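Local atomic coordinates of cytochrome P450 monooxygenase (Rhodococcus sp. ECU0066, PDB entry 6KBH), a protein that probably catalyses oxygen insertion into substrates at its heme, using electrons passed through FMN and a [2Fe-2S] cluster carried on the same chain. Residues Pro590-Ala595 and Leu620-Arg625; Gln597-Gly602 and Ala624-Glu629. All coordinates share one frame; numbering follows the deposited sequence.

Interaction 1: residues Pro590-Ala595 and Leu620-Arg625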
loop_
_atom_site.group_PDB
_atom_site.type_symbol
_atom_site.label_atom_id
_atom_site.label_comp_id
_atom_site.label_asym_id
_atom_site.label_seq_id
_atom_site.Cartn_x
_atom_site.Cartn_y
_atom_site.Cartn_z
ATOM N N PRO A 590 14.946 16.410 -22.022
ATOM C CA PRO A 590 14.069 17.407 -21.393
ATOM C C PRO A 590 14.257 18.806 -21.950
ATOM O O PRO A 590 13.277 19.553 -22.052
ATOM C CB PRO A 590 14.453 17.330 -19.911
ATOM C CG PRO A 590 15.868 16.934 -19.929
ATOM C CD PRO A 590 16.031 16.005 -21.105
ATOM N N VAL A 591 15.480 19.180 -22.327
ATOM C CA VAL A 591 15.729 20.550 -22.765
ATOM C C VAL A 591 15.048 20.826 -24.101
ATOM O O VAL A 591 14.512 21.919 -24.325
ATOM C CB VAL A 591 17.242 20.824 -22.829
ATOM C CG1 VAL A 591 17.945 19.720 -23.558
ATOM C CG2 VAL A 591 17.505 22.125 -23.526
ATOM N N ILE A 592 15.046 19.844 -25.007
ATOM C CA ILE A 592 14.482 20.073 -26.335
ATOM C C ILE A 592 12.989 20.365 -26.246
ATOM O O ILE A 592 12.452 21.140 -27.049
ATOM C CB ILE A 592 14.779 18.876 -27.257
ATOM C CG1 ILE A 592 14.400 19.199 -28.701
ATOM C CG2 ILE A 592 14.041 17.630 -26.807
ATOM C CD1 ILE A 592 15.307 18.543 -29.703
ATOM N N ALA A 593 12.294 19.772 -25.271
ATOM C CA ALA A 593 10.902 20.142 -25.044
ATOM C C ALA A 593 10.798 21.548 -24.470
ATOM O O ALA A 593 9.835 22.265 -24.762
ATOM C CB ALA A 593 10.228 19.130 -24.121
ATOM N N MET A 594 11.776 21.954 -23.653
ATOM C CA MET A 594 11.807 23.328 -23.161
ATOM C C MET A 594 12.138 24.305 -24.281
ATOM O O MET A 594 11.623 25.428 -24.305
ATOM C CB MET A 594 12.814 23.456 -22.019
ATOM C CG MET A 594 12.654 22.408 -20.938
ATOM S SD MET A 594 13.993 22.428 -19.739
ATOM C CE MET A 594 13.435 23.714 -18.626
ATOM N N ALA A 595 13.002 23.895 -25.212
ATOM C CA ALA A 595 13.260 24.716 -26.388
ATOM C C ALA A 595 11.989 24.917 -27.203
ATOM O O ALA A 595 11.770 25.992 -27.775
ATOM C CB ALA A 595 14.353 24.077 -27.244
ATOM N N LEU A 620 19.776 15.932 -33.371
ATOM C CA LEU A 620 20.409 16.934 -34.225
ATOM C C LEU A 620 19.580 17.170 -35.480
ATOM O O LEU A 620 19.405 18.313 -35.917
ATOM C CB LEU A 620 21.822 16.494 -34.599
ATOM C CG LEU A 620 22.800 16.212 -33.461
ATOM C CD1 LEU A 620 24.003 15.479 -34.008
ATOM C CD2 LEU A 620 23.225 17.500 -32.778
ATOM N N ASP A 621 19.069 16.088 -36.071
ATOM C CA ASP A 621 18.066 16.184 -37.126
ATOM C C ASP A 621 16.902 17.061 -36.685
ATOM O O ASP A 621 16.555 18.048 -37.341
ATOM C CB ASP A 621 17.574 14.781 -37.475
ATOM C CG ASP A 621 17.370 13.918 -36.236
ATOM O OD1 ASP A 621 18.329 13.777 -35.449
ATOM O OD2 ASP A 621 16.251 13.398 -36.040
ATOM N N ARG A 622 16.285 16.696 -35.563
ATOM C CA ARG A 622 15.217 17.501 -34.984
ATOM C C ARG A 622 15.699 18.913 -34.669
ATOM O O ARG A 622 14.988 19.896 -34.919
ATOM C CB ARG A 622 14.707 16.803 -33.731
ATOM C CG ARG A 622 13.892 17.648 -32.793
ATOM C CD ARG A 622 12.881 16.763 -32.117
ATOM N NE ARG A 622 12.048 17.470 -31.157
ATOM C CZ ARG A 622 11.222 16.852 -30.324
ATOM N NH1 ARG A 622 11.135 15.528 -30.350
ATOM N NH2 ARG A 622 10.480 17.548 -29.476
ATOM N N LEU A 623 16.920 19.029 -34.134
ATOM C CA LEU A 623 17.504 20.323 -33.781
ATOM C C LEU A 623 17.910 21.134 -35.005
ATOM O O LEU A 623 18.151 22.340 -34.881
ATOM C CB LEU A 623 18.719 20.097 -32.882
ATOM C CG LEU A 623 18.957 20.912 -31.619
ATOM C CD1 LEU A 623 17.653 21.152 -30.898
ATOM C CD2 LEU A 623 19.905 20.122 -30.742
ATOM N N ALA A 624 18.021 20.500 -36.174
ATOM C CA ALA A 624 18.346 21.209 -37.404
ATOM C C ALA A 624 17.105 21.776 -38.078
ATOM O O ALA A 624 17.109 22.925 -38.529
ATOM C CB ALA A 624 19.081 20.280 -38.373
ATOM N N ARG A 625 16.038 20.981 -38.151
ATOM C CA ARG A 625 14.799 21.424 -38.781
ATOM C C ARG A 625 14.144 22.553 -37.998
ATOM O O ARG A 625 13.524 23.443 -38.595
ATOM C CB ARG A 625 13.853 20.230 -38.918
ATOM C CG ARG A 625 12.385 20.559 -39.122
ATOM C CD ARG A 625 11.509 19.658 -38.251
ATOM N NE ARG A 625 11.387 20.155 -36.884
ATOM C CZ ARG A 625 10.866 19.461 -35.876
ATOM N NH1 ARG A 625 10.411 18.231 -36.073
ATOM N NH2 ARG A 625 10.794 20.006 -34.669
#
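Ile592 is the side chain of Pro590-Ala595 that meets Leu620-Arg625, resting against Arg622 and Leu623. Between these two segments the CA atoms come nearest at Ile592 and Leu623, 8.0 Å apart. Val591 packs on Phe581 and Ala583 of strand 578-584, and the next residue faces the second helix. Ile592 CG1 stands anti to the backbone N (chi1 -171°), which sets it on the side of the second helix, and CD1 extends from it between Arg622 and Leu623. There CD1 lies 3.5 Å from Arg622 CG and 3.7 Å from Leu623 CD1. The isoleucine also runs beneath the polar part of the arginine: CG1 is 3.8 Å from Arg622 NE, and CG2 lies over one face of the guanidinium, 4.6 Å from Arg622 CZ. A bend at chi2 (148°) brings the Arg622 chain across the isoleucine. No hydrogen bond joins the two segments; the contact is van der Waals packing. The polar end is held outside them: NH1 bonds to Cys525 O and NH2 forms a salt bridge with Asp596, so both terminal nitrogens are held by oxygen acceptors. Past Ala593, Met594 packs on Phe581 and on Tyr658 of strand 655-661. The Ile592 side chain is about 9 Å from the bound FMN, so the contact is packing near the flavin. In the fold, helix 588-601 links parallel strands 578-584 and 605-611 in a beta-alpha-beta crossover. Leu623 also touches Ile607 and Tyr609 of strand 605-611, so helix 620-625 packs beside helix 588-601 on the same face of the Rossmann-like sheet.

Interaction 2: residues Gln597-Gly602 and Ala624-Glu629; sequences QVKAAG and ARDHGE
Lys599 reaches Asp626 through a first torsion displaced from a staggered value (chi1 96°) and a chain extended beyond CG, while Asp626 turns its CG beside the backbone N (chi1 -87°) to present the carboxylate. Lys599 NZ donates to Asp626 OD1 in a salt bridge; the modelled separation, 2.5 Å, is too short to trust at this resolution. The lysine crosses the His627 side chain at about a right angle, its CB 3.8 Å from CE1 at the ring edge, near the ring plane. The opposing segment has just left helix 620-625 at Asp626. Its neighbour Arg625 gives NE to Asp626 OD2 in a bent bond (119°) whose modelled length is likewise doubtful, so each carboxylate oxygen has a cationic partner. His627 lays a face under Asp626 CB, 4.0 Å above the ring plane, and its NE2 is hydrogen-bonded to Asp596. An asparagine in place of Asp626 would probably leave Lys599 and Arg625 without the negative charge that draws them together. The network bridges helix 588-601 and the end of helix 620-625: two cations, with Lys599 NZ 5.2 Å from Arg625 NH2, share one carboxylate whose single charge probably offsets only part of theirs.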
loop_
_atom_site.group_PDB
_atom_site.type_symbol
_atom_site.label_atom_id
_atom_site.label_comp_id
_atom_site.label_asym_id
_atom_site.label_seq_id
_atom_site.Cartn_x
_atom_site.Cartn_y
_atom_site.Cartn_z
ATOM N N GLN A 597 8.717 24.840 -26.083
ATOM C CA GLN A 597 7.837 25.784 -25.394
ATOM C C GLN A 597 8.210 27.222 -25.726
ATOM O O GLN A 597 7.341 28.054 -26.006
ATOM C CB GLN A 597 7.883 25.588 -23.872
ATOM C CG GLN A 597 7.617 24.194 -23.349
ATOM C CD GLN A 597 6.626 24.195 -22.188
ATOM O OE1 GLN A 597 5.417 24.291 -22.392
ATOM N NE2 GLN A 597 7.141 24.152 -20.967
ATOM N N VAL A 598 9.509 27.525 -25.713
ATOM C CA VAL A 598 9.956 28.902 -25.875
ATOM C C VAL A 598 9.802 29.368 -27.317
ATOM O O VAL A 598 9.555 30.552 -27.564
ATOM C CB VAL A 598 11.405 29.047 -25.386
ATOM C CG1 VAL A 598 11.890 30.473 -25.566
ATOM C CG2 VAL A 598 11.511 28.634 -23.927
ATOM N N LYS A 599 9.939 28.469 -28.292
ATOM C CA LYS A 599 9.674 28.876 -29.667
ATOM C C LYS A 599 8.198 29.188 -29.867
ATOM O O LYS A 599 7.855 30.037 -30.696
ATOM C CB LYS A 599 10.163 27.807 -30.649
ATOM C CG LYS A 599 9.131 26.806 -31.153
ATOM C CD LYS A 599 9.539 26.340 -32.546
ATOM C CE LYS A 599 8.628 25.262 -33.102
ATOM N NZ LYS A 599 9.033 24.921 -34.492
ATOM N N ALA A 600 7.349 28.498 -29.129
ATOM C CA ALA A 600 5.927 28.729 -29.154
ATOM C C ALA A 600 5.594 30.040 -28.536
ATOM O O ALA A 600 4.740 30.773 -29.016
ATOM C CB ALA A 600 5.218 27.648 -28.395
ATOM N N ALA A 601 6.268 30.337 -27.445
ATOM C CA ALA A 601 5.974 31.576 -26.783
ATOM C C ALA A 601 6.305 32.670 -27.716
ATOM O O ALA A 601 5.497 33.527 -27.981
ATOM C CB ALA A 601 6.836 31.727 -25.571
ATOM N N GLY A 602 7.498 32.555 -28.264
ATOM C CA GLY A 602 8.092 33.544 -29.095
ATOM C C GLY A 602 8.938 34.228 -28.079
ATOM O O GLY A 602 8.524 35.189 -27.501
ATOM N N ALA A 624 18.021 20.500 -36.174
ATOM C CA ALA A 624 18.346 21.209 -37.404
ATOM C C ALA A 624 17.105 21.776 -38.078
ATOM O O ALA A 624 17.109 22.925 -38.529
ATOM C CB ALA A 624 19.081 20.280 -38.373
ATOM N N ARG A 625 16.038 20.981 -38.151
ATOM C CA ARG A 625 14.799 21.424 -38.781
ATOM C C ARG A 625 14.144 22.553 -37.998
ATOM O O ARG A 625 13.524 23.443 -38.595
ATOM C CB ARG A 625 13.853 20.230 -38.918
ATOM C CG ARG A 625 12.385 20.559 -39.122
ATOM C CD ARG A 625 11.509 19.658 -38.251
ATOM N NE ARG A 625 11.387 20.155 -36.884
ATOM C CZ ARG A 625 10.866 19.461 -35.876
ATOM N NH1 ARG A 625 10.411 18.231 -36.073
ATOM N NH2 ARG A 625 10.794 20.006 -34.669
ATOM N N ASP A 626 14.275 22.536 -36.673
ATOM C CA ASP A 626 13.761 23.582 -35.805
ATOM C C ASP A 626 14.859 23.984 -34.834
ATOM O O ASP A 626 15.688 23.158 -34.447
ATOM C CB ASP A 626 12.519 23.115 -35.035
ATOM C CG ASP A 626 11.238 23.326 -35.813
ATOM O OD1 ASP A 626 10.892 24.493 -36.093
ATOM O OD2 ASP A 626 10.581 22.324 -36.155
ATOM N N HIS A 627 14.868 25.260 -34.451
ATOM C CA HIS A 627 15.908 25.851 -33.614
ATOM C C HIS A 627 17.273 25.831 -34.293
ATOM O O HIS A 627 18.291 26.069 -33.629
ATOM C CB HIS A 627 16.012 25.162 -32.244
ATOM C CG HIS A 627 14.691 24.745 -31.673
ATOM N ND1 HIS A 627 13.721 25.650 -31.300
ATOM C CD2 HIS A 627 14.176 23.518 -31.417
ATOM C CE1 HIS A 627 12.668 25.002 -30.836
ATOM N NE2 HIS A 627 12.917 23.706 -30.897
ATOM N N GLY A 628 17.325 25.545 -35.598
ATOM C CA GLY A 628 18.605 25.459 -36.285
ATOM C C GLY A 628 19.325 26.791 -36.352
ATOM O O GLY A 628 20.550 26.855 -36.207
ATOM N N GLU A 629 18.577 27.870 -36.588
ATOM C CA GLU A 629 19.135 29.210 -36.464
ATOM C C GLU A 629 19.713 29.448 -35.073
ATOM O O GLU A 629 20.604 30.290 -34.906
ATOM C CB GLU A 629 18.055 30.250 -36.780
ATOM C CG GLU A 629 16.689 29.915 -36.185
ATOM C CD GLU A 629 15.805 29.141 -37.146
ATOM O OE1 GLU A 629 16.299 28.751 -38.225
ATOM O OE2 GLU A 629 14.622 28.906 -36.819
#

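How the interactions relate
From the N terminus, the chain passes along helix 588-601, through strand 605-611, and into helix 620-625. Interaction 1 closes a loop of 24 intervening residues, pairing 590-595 with 620-625. Interaction 2 takes up the next part of each helix, pairing 597-602 with 624-629 around a loop of 21. Both members advance together, so the contacts cross in sequence rather than nest, and they share Ala624 and Arg625. Their centres lie 8 Å apart, and they touch where Ala595 O meets His627 CE1 at 3.3 Å. Asp596, between the first segments, joins them through Arg622 and His627. Together they tie the two helices along one sheet face, from near the flavin to the far helix ends.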